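Local coordinates for periplasmic binding protein (Mycobacterium smegmatis, PDB 4MDY) that probably captures an iron-containing solute outside the cell membrane and hands it to an ABC transporter for import, at residues F63-W66 against Q72-G75; L230-E235 against A250-T255; A105-D110 against A119-Q124. All coordinates share one frame; numbering follows the deposited sequence.

Contact 1: F63-W66 against Q72-G75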
loop_
_atom_site.group_PDB
_atom_site.type_symbol
_atom_site.label_atom_id
_atom_site.label_comp_id
_atom_site.label_asym_id
_atom_site.label_seq_id
_atom_site.Cartn_x
_atom_site.Cartn_y
_atom_site.Cartn_z
ATOM N N PHE A 63 2.634 -2.049 17.000
ATOM C CA PHE A 63 1.542 -2.927 16.562
ATOM C C PHE A 63 1.468 -3.122 15.041
ATOM O O PHE A 63 0.473 -3.635 14.530
ATOM C CB PHE A 63 0.196 -2.438 17.113
ATOM C CG PHE A 63 0.148 -2.379 18.610
ATOM C CD1 PHE A 63 0.131 -3.545 19.359
ATOM C CD2 PHE A 63 0.124 -1.161 19.270
ATOM C CE1 PHE A 63 0.085 -3.497 20.739
ATOM C CE2 PHE A 63 0.078 -1.103 20.651
ATOM C CZ PHE A 63 0.062 -2.273 21.384
ATOM N N GLY A 64 2.529 -2.740 14.334
ATOM C CA GLY A 64 2.551 -2.757 12.867
ATOM C C GLY A 64 1.643 -1.711 12.246
ATOM O O GLY A 64 1.402 -1.729 11.035
ATOM N N VAL A 65 1.150 -0.793 13.073
ATOM C CA VAL A 65 0.201 0.230 12.657
ATOM C C VAL A 65 0.955 1.551 12.537
ATOM O O VAL A 65 1.516 2.056 13.511
ATOM C CB VAL A 65 -0.965 0.357 13.657
ATOM C CG1 VAL A 65 -1.926 1.470 13.254
ATOM C CG2 VAL A 65 -1.718 -0.957 13.756
ATOM N N TRP A 66 0.956 2.093 11.328
ATOM C CA TRP A 66 1.702 3.308 11.011
ATOM C C TRP A 66 0.969 4.555 11.521
ATOM O O TRP A 66 -0.222 4.480 11.862
ATOM C CB TRP A 66 1.957 3.373 9.493
ATOM C CG TRP A 66 3.044 2.422 9.039
ATOM C CD1 TRP A 66 3.018 1.058 9.095
ATOM C CD2 TRP A 66 4.311 2.771 8.472
ATOM N NE1 TRP A 66 4.181 0.538 8.597
ATOM C CE2 TRP A 66 4.994 1.570 8.205
ATOM C CE3 TRP A 66 4.937 3.982 8.169
ATOM C CZ2 TRP A 66 6.269 1.547 7.637
ATOM C CZ3 TRP A 66 6.203 3.954 7.607
ATOM C CH2 TRP A 66 6.847 2.749 7.341
ATOM N N GLN A 72 -7.017 5.878 15.054
ATOM C CA GLN A 72 -8.116 4.929 14.907
ATOM C C GLN A 72 -7.899 3.693 15.791
ATOM O O GLN A 72 -8.848 3.095 16.291
ATOM C CB GLN A 72 -8.260 4.512 13.439
ATOM C CG GLN A 72 -8.697 5.637 12.503
ATOM C CD GLN A 72 -7.562 6.538 12.039
ATOM O OE1 GLN A 72 -6.456 6.535 12.596
ATOM N NE2 GLN A 72 -7.837 7.329 11.016
ATOM N N LEU A 73 -6.645 3.307 15.969
ATOM C CA LEU A 73 -6.307 2.217 16.870
ATOM C C LEU A 73 -6.584 2.641 18.308
ATOM O O LEU A 73 -7.057 1.846 19.119
ATOM C CB LEU A 73 -4.834 1.840 16.696
ATOM C CG LEU A 73 -4.361 0.586 17.423
ATOM C CD1 LEU A 73 -5.063 -0.645 16.871
ATOM C CD2 LEU A 73 -2.851 0.453 17.310
ATOM N N ALA A 74 -6.296 3.908 18.599
ATOM C CA ALA A 74 -6.444 4.479 19.931
ATOM C C ALA A 74 -5.677 3.617 20.933
ATOM O O ALA A 74 -4.496 3.346 20.720
ATOM C CB ALA A 74 -7.917 4.632 20.293
ATOM N N GLY A 75 -6.331 3.159 21.996
ATOM C CA GLY A 75 -5.635 2.434 23.065
ATOM C C GLY A 75 -5.556 0.929 22.888
ATOM O O GLY A 75 -5.071 0.234 23.781
#

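Contact 2: L230-E235 against A250-T255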
loop_
_atom_site.group_PDB
_atom_site.type_symbol
_atom_site.label_atom_id
_atom_site.label_comp_id
_atom_site.label_asym_id
_atom_site.label_seq_id
_atom_site.Cartn_x
_atom_site.Cartn_y
_atom_site.Cartn_z
ATOM N N LEU A 230 12.177 12.102 -10.393
ATOM C CA LEU A 230 12.346 10.759 -9.841
ATOM C C LEU A 230 11.934 10.792 -8.384
ATOM O O LEU A 230 12.403 11.631 -7.616
ATOM C CB LEU A 230 13.802 10.287 -9.936
ATOM C CG LEU A 230 14.473 10.353 -11.303
ATOM C CD1 LEU A 230 15.898 9.840 -11.183
ATOM C CD2 LEU A 230 13.701 9.560 -12.343
ATOM N N ILE A 231 11.058 9.868 -8.011
ATOM C CA ILE A 231 10.582 9.745 -6.645
ATOM C C ILE A 231 11.205 8.485 -6.080
ATOM O O ILE A 231 10.821 7.386 -6.442
ATOM C CB ILE A 231 9.037 9.669 -6.601
ATOM C CG1 ILE A 231 8.426 10.861 -7.348
ATOM C CG2 ILE A 231 8.543 9.625 -5.164
ATOM C CD1 ILE A 231 6.957 10.701 -7.672
ATOM N N TRP A 232 12.202 8.657 -5.221
ATOM C CA TRP A 232 12.865 7.525 -4.586
ATOM C C TRP A 232 12.227 7.306 -3.222
ATOM O O TRP A 232 12.189 8.223 -2.396
ATOM C CB TRP A 232 14.346 7.808 -4.394
ATOM C CG TRP A 232 15.098 8.186 -5.627
ATOM C CD1 TRP A 232 15.163 9.425 -6.208
ATOM C CD2 TRP A 232 15.924 7.328 -6.419
ATOM N NE1 TRP A 232 15.976 9.387 -7.314
ATOM C CE2 TRP A 232 16.454 8.112 -7.471
ATOM C CE3 TRP A 232 16.264 5.970 -6.350
ATOM C CZ2 TRP A 232 17.316 7.587 -8.432
ATOM C CZ3 TRP A 232 17.127 5.450 -7.303
ATOM C CH2 TRP A 232 17.645 6.260 -8.333
ATOM N N THR A 233 11.741 6.095 -2.969
ATOM C CA THR A 233 11.023 5.821 -1.729
ATOM C C THR A 233 12.002 5.444 -0.616
ATOM O O THR A 233 11.954 4.347 -0.047
ATOM C CB THR A 233 9.925 4.761 -1.922
ATOM O OG1 THR A 233 10.494 3.547 -2.424
ATOM C CG2 THR A 233 8.865 5.293 -2.903
ATOM N N THR A 234 12.900 6.381 -0.331
ATOM C CA THR A 234 13.841 6.264 0.773
ATOM C C THR A 234 13.103 6.270 2.108
ATOM O O THR A 234 12.040 6.881 2.228
ATOM C CB THR A 234 14.861 7.424 0.758
ATOM O OG1 THR A 234 14.179 8.675 0.588
ATOM C CG2 THR A 234 15.857 7.244 -0.366
ATOM N N GLU A 235 13.686 5.592 3.100
ATOM C CA GLU A 235 13.130 5.516 4.446
ATOM C C GLU A 235 14.080 6.132 5.481
ATOM O O GLU A 235 13.792 6.105 6.676
ATOM C CB GLU A 235 12.844 4.059 4.811
ATOM C CG GLU A 235 11.863 3.376 3.867
ATOM C CD GLU A 235 11.612 1.920 4.215
ATOM O OE1 GLU A 235 11.733 1.556 5.407
ATOM O OE2 GLU A 235 11.289 1.140 3.292
ATOM N N ALA A 250 24.860 9.812 -9.155
ATOM C CA ALA A 250 25.450 11.156 -9.055
ATOM C C ALA A 250 25.445 11.943 -10.376
ATOM O O ALA A 250 25.372 13.174 -10.361
ATOM C CB ALA A 250 26.865 11.064 -8.500
ATOM N N GLN A 251 25.516 11.239 -11.509
ATOM C CA GLN A 251 25.568 11.888 -12.821
ATOM C C GLN A 251 24.238 11.901 -13.567
ATOM O O GLN A 251 24.175 12.348 -14.709
ATOM C CB GLN A 251 26.634 11.230 -13.686
ATOM C CG GLN A 251 28.030 11.491 -13.171
ATOM C CD GLN A 251 29.096 11.112 -14.173
ATOM O OE1 GLN A 251 29.083 10.007 -14.722
ATOM N NE2 GLN A 251 30.032 12.032 -14.417
ATOM N N LEU A 252 23.182 11.424 -12.932
ATOM C CA LEU A 252 21.861 11.530 -13.524
ATOM C C LEU A 252 21.505 12.996 -13.735
ATOM O O LEU A 252 21.866 13.847 -12.931
ATOM C CB LEU A 252 20.818 10.870 -12.626
ATOM C CG LEU A 252 20.896 9.343 -12.547
ATOM C CD1 LEU A 252 19.941 8.831 -11.479
ATOM C CD2 LEU A 252 20.581 8.713 -13.900
ATOM N N ALA A 253 20.795 13.282 -14.822
ATOM C CA ALA A 253 20.266 14.620 -15.059
ATOM C C ALA A 253 19.410 15.072 -13.870
ATOM O O ALA A 253 19.473 16.226 -13.462
ATOM C CB ALA A 253 19.454 14.648 -16.344
ATOM N N ALA A 254 18.636 14.150 -13.297
ATOM C CA ALA A 254 17.819 14.453 -12.130
ATOM C C ALA A 254 18.661 14.909 -10.942
ATOM O O ALA A 254 18.247 15.801 -10.199
ATOM C CB ALA A 254 16.982 13.249 -11.738
ATOM N N THR A 255 19.830 14.302 -10.755
ATOM C CA THR A 255 20.709 14.698 -9.652
ATOM C C THR A 255 21.313 16.073 -9.934
ATOM O O THR A 255 21.342 16.921 -9.058
ATOM C CB THR A 255 21.793 13.640 -9.377
ATOM O OG1 THR A 255 21.163 12.374 -9.128
ATOM C CG2 THR A 255 22.643 14.017 -8.161
#

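Contact 3: A105-D110 against A119-Q124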
loop_
_atom_site.group_PDB
_atom_site.type_symbol
_atom_site.label_atom_id
_atom_site.label_comp_id
_atom_site.label_asym_id
_atom_site.label_seq_id
_atom_site.Cartn_x
_atom_site.Cartn_y
_atom_site.Cartn_z
ATOM N N ALA A 105 -1.891 -11.502 1.776
ATOM C CA ALA A 105 -1.201 -12.417 2.682
ATOM C C ALA A 105 -0.522 -13.611 1.979
ATOM O O ALA A 105 0.041 -14.482 2.649
ATOM C CB ALA A 105 -2.197 -12.922 3.717
ATOM N N GLY A 106 -0.566 -13.651 0.648
ATOM C CA GLY A 106 -0.022 -14.778 -0.111
ATOM C C GLY A 106 -0.847 -16.047 0.031
ATOM O O GLY A 106 -0.335 -17.155 -0.111
ATOM N N LEU A 107 -2.139 -15.880 0.279
ATOM C CA LEU A 107 -3.032 -16.999 0.527
ATOM C C LEU A 107 -3.134 -17.918 -0.689
ATOM O O LEU A 107 -3.314 -17.444 -1.810
ATOM C CB LEU A 107 -4.415 -16.460 0.893
ATOM C CG LEU A 107 -5.406 -17.391 1.574
ATOM C CD1 LEU A 107 -4.872 -17.847 2.926
ATOM C CD2 LEU A 107 -6.740 -16.680 1.730
ATOM N N ASP A 108 -2.999 -19.226 -0.469
ATOM C CA ASP A 108 -3.360 -20.218 -1.496
ATOM C C ASP A 108 -4.598 -21.021 -1.068
ATOM O O ASP A 108 -5.120 -20.829 0.030
ATOM C CB ASP A 108 -2.168 -21.126 -1.870
ATOM C CG ASP A 108 -1.567 -21.851 -0.684
ATOM O OD1 ASP A 108 -2.307 -22.255 0.234
ATOM O OD2 ASP A 108 -0.334 -22.034 -0.682
ATOM N N ALA A 109 -5.084 -21.890 -1.950
ATOM C CA ALA A 109 -6.318 -22.642 -1.706
ATOM C C ALA A 109 -6.245 -23.515 -0.460
ATOM O O ALA A 109 -7.215 -23.625 0.286
ATOM C CB ALA A 109 -6.661 -23.499 -2.914
ATOM N N ASP A 110 -5.094 -24.143 -0.251
ATOM C CA ASP A 110 -4.884 -25.001 0.915
ATOM C C ASP A 110 -5.004 -24.186 2.202
ATOM O O ASP A 110 -5.769 -24.535 3.094
ATOM C CB ASP A 110 -3.506 -25.668 0.837
ATOM C CG ASP A 110 -3.208 -26.549 2.041
ATOM O OD1 ASP A 110 -4.083 -27.360 2.421
ATOM O OD2 ASP A 110 -2.094 -26.430 2.603
ATOM N N ALA A 119 -12.507 -19.599 10.986
ATOM C CA ALA A 119 -13.552 -18.604 10.863
ATOM C C ALA A 119 -13.740 -18.217 9.405
ATOM O O ALA A 119 -12.886 -18.504 8.565
ATOM C CB ALA A 119 -13.214 -17.370 11.693
ATOM N N PRO A 120 -14.864 -17.560 9.099
ATOM C CA PRO A 120 -15.019 -16.983 7.769
ATOM C C PRO A 120 -13.783 -16.177 7.377
ATOM O O PRO A 120 -13.301 -15.349 8.157
ATOM C CB PRO A 120 -16.240 -16.085 7.926
ATOM C CG PRO A 120 -17.064 -16.770 8.963
ATOM C CD PRO A 120 -16.068 -17.369 9.927
ATOM N N THR A 121 -13.269 -16.445 6.183
ATOM C CA THR A 121 -11.991 -15.914 5.749
ATOM C C THR A 121 -12.189 -15.180 4.426
ATOM O O THR A 121 -12.801 -15.714 3.494
ATOM C CB THR A 121 -10.961 -17.050 5.616
ATOM O OG1 THR A 121 -10.698 -17.601 6.915
ATOM C CG2 THR A 121 -9.659 -16.565 5.006
ATOM N N VAL A 122 -11.685 -13.950 4.367
ATOM C CA VAL A 122 -11.795 -13.107 3.176
ATOM C C VAL A 122 -10.472 -13.161 2.424
ATOM O O VAL A 122 -9.437 -12.720 2.941
ATOM C CB VAL A 122 -12.113 -11.635 3.529
ATOM C CG1 VAL A 122 -12.366 -10.825 2.256
ATOM C CG2 VAL A 122 -13.306 -11.539 4.464
ATOM N N ALA A 123 -10.519 -13.699 1.206
ATOM C CA ALA A 123 -9.349 -13.841 0.345
ATOM C C ALA A 123 -9.272 -12.746 -0.709
ATOM O O ALA A 123 -10.223 -11.979 -0.919
ATOM C CB ALA A 123 -9.370 -15.202 -0.344
ATOM N N GLN A 124 -8.129 -12.700 -1.383
ATOM C CA GLN A 124 -7.954 -11.864 -2.561
ATOM C C GLN A 124 -9.073 -12.156 -3.569
ATOM O O GLN A 124 -9.630 -13.261 -3.603
ATOM C CB GLN A 124 -6.577 -12.081 -3.198
ATOM C CG GLN A 124 -6.335 -13.471 -3.784
ATOM C CD GLN A 124 -5.708 -14.451 -2.804
ATOM O OE1 GLN A 124 -5.898 -14.354 -1.587
ATOM N NE2 GLN A 124 -4.952 -15.399 -3.334
#

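Contact 1: F63-W66 against Q72-G75
Leu73 reaches across from the last turn of helix 67-73 and sets one methyl against both Phe63 and Val65. That methyl is CD2. It lies 3.9 Å from Phe63 CD2 and 4.0 Å from Val65 CG2. The Leu73 side chain extends toward the loop because CG is anti to the backbone N (chi1 -172°).

The two partners meet the leucine differently. The Phe63 side chain and the leucine cross at about a right angle. The leucine methyl comes obliquely to the ring, nearest to Phe63 CD2. Val65 crosses Leu73 at a slant. Its CG2 branch comes nearest, with CB hardly farther, 4.1 Å from Leu73 CD2. In Val65, CG1 is the branch anti to the backbone N (chi1 177°), which leaves CG2 beside that N and facing the helix.

No hydrogen bond joins the two segments. The contact is apolar and small, with 121 Å² buried in all. Val65 and Leu73 are buried, while Phe63 is partly exposed. Phe63 also rests on Gln77 and Pro78, and Val65 on Leu45 of helix 40-46. The backbone is held separately: Val65 O accepts a hydrogen bond from Gln70 NE2, a side chain of helix 67-73.

Ala74, with positive phi, ends the helical run just after Leu73. The loop leading into this short helix thus packs on the last turn of the same helix. The contact belongs to the lobe of the solute-binding protein that also carries the parallel sheet 33-35, 99-102 and 121-123.

Contact 2: L230-E235 against A250-T255
Leu230 of strand 229-233 packs its CD1 methyl against Ala254 and Leu252. Leu230 CD1 is 3.6 Å from Ala254 CB, and Leu230 CG is 3.9 Å from the same methyl. Leu252 approaches at about a right angle to Leu230, and the two CD1 methyls are 4.2 Å apart. Leu230 CG lies beside the backbone N (chi1 -53°), and the straight chi2 carries CD1 out to the alanine.

The aromatic contact is lighter. Leu252 CD1 sits at the edge of the Trp232 indole, near its plane, 4.2 Å from CZ2. The indole also stacks with Phe262.

Polar bonds lie around this apolar patch, and none crosses it. Trp232 NE1 bonds to Asn260 OD1, which helps fix the ring. Asn260 ND2 is also bonded to Thr255 OG1. Leu252 is the N-cap residue of helix 253-256, and Asp225 OD1 takes the backbone N-H of Ala253 at that helix start.

Leu224 touches Leu230, Trp232 and Leu252. The start of helix 253-256, with its N-cap Leu252, covers side chains of strand 229-233. It does so within the beta-alpha-beta crossover that links this strand to its parallel neighbour 260-262 in the four-stranded sheet.

Contact 3: A105-D110 against A119-Q124
Leu107 O accepts a hydrogen bond from Gln124 NE2, 3.0 Å away. The bond is nearly straight, with an N-H...O angle of 169°. The oxygen lies almost in the plane of the glutamine amide. The donor is tilted 25° from the plane of the Leu107 carbonyl, so the fit is flat on the amide side alone.

A bent side chain makes this possible. Gln124 CG sits between the backbone N and the carbonyl carbon (chi1 65°), and the chain folds again at chi2. The amide is thereby brought alongside Leu107. Its other end, OE1, lies 3.6 Å from Leu107 CB. One amide thus touches both the backbone and the base of the side chain of the same residue.

The outer part of Leu107 makes the apolar half of the contact. CG is anti to the backbone N, which swings CD2 over to Ala123. CD2 is 3.7 Å from Ala123 CB. Thr121 CG2 is a more distant neighbour, 4.4 Å from Leu107 CD2. The Thr121 hydroxyl is turned to its own segment, where OG1 donates a hydrogen bond to Ala119 O at 2.9 Å.

Leu107, Thr121, Ala123 and Gln124 are all buried. Asp108, next to Leu107, occupies the N-cap position of helix 109-116. Its side chain caps a backbone N in the first turn, and OD1 bonds to Thr111 OG1.

Leu107 and Thr121 both touch Leu115 of that helix. Strand 121-123 runs parallel to strand 99-102, with Val122 bonded through its backbone to Ile100 and Ala102. Within this beta-alpha-beta unit, the loop entering helix 109-116 packs on Thr121 and Ala123 of the second strand, and Gln124, just beyond that strand, supplies the hydrogen bond.

How the contacts relate
The three contacts are separate and share no residue. Contacts 1 and 3 have centres 23 Å apart, with nearest atoms about 14 Å apart. Contact 3 involves the edge strand of the parallel sheet 33-35, 99-102 and 121-123. Contact 2 involves an inner strand of the other sheet, and its centre is 38 Å from that of contact 3, across the middle of the chain. Contacts 1 and 2 are 32 Å apart by centres, yet Trp66 and Glu235 face each other with nearest atoms about 5 Å apart, probably between the lobes. Two lobes fit the solute-binding protein family, whose members usually bind ligand between them. No ligand site is established here, so none of the contacts is assigned to one.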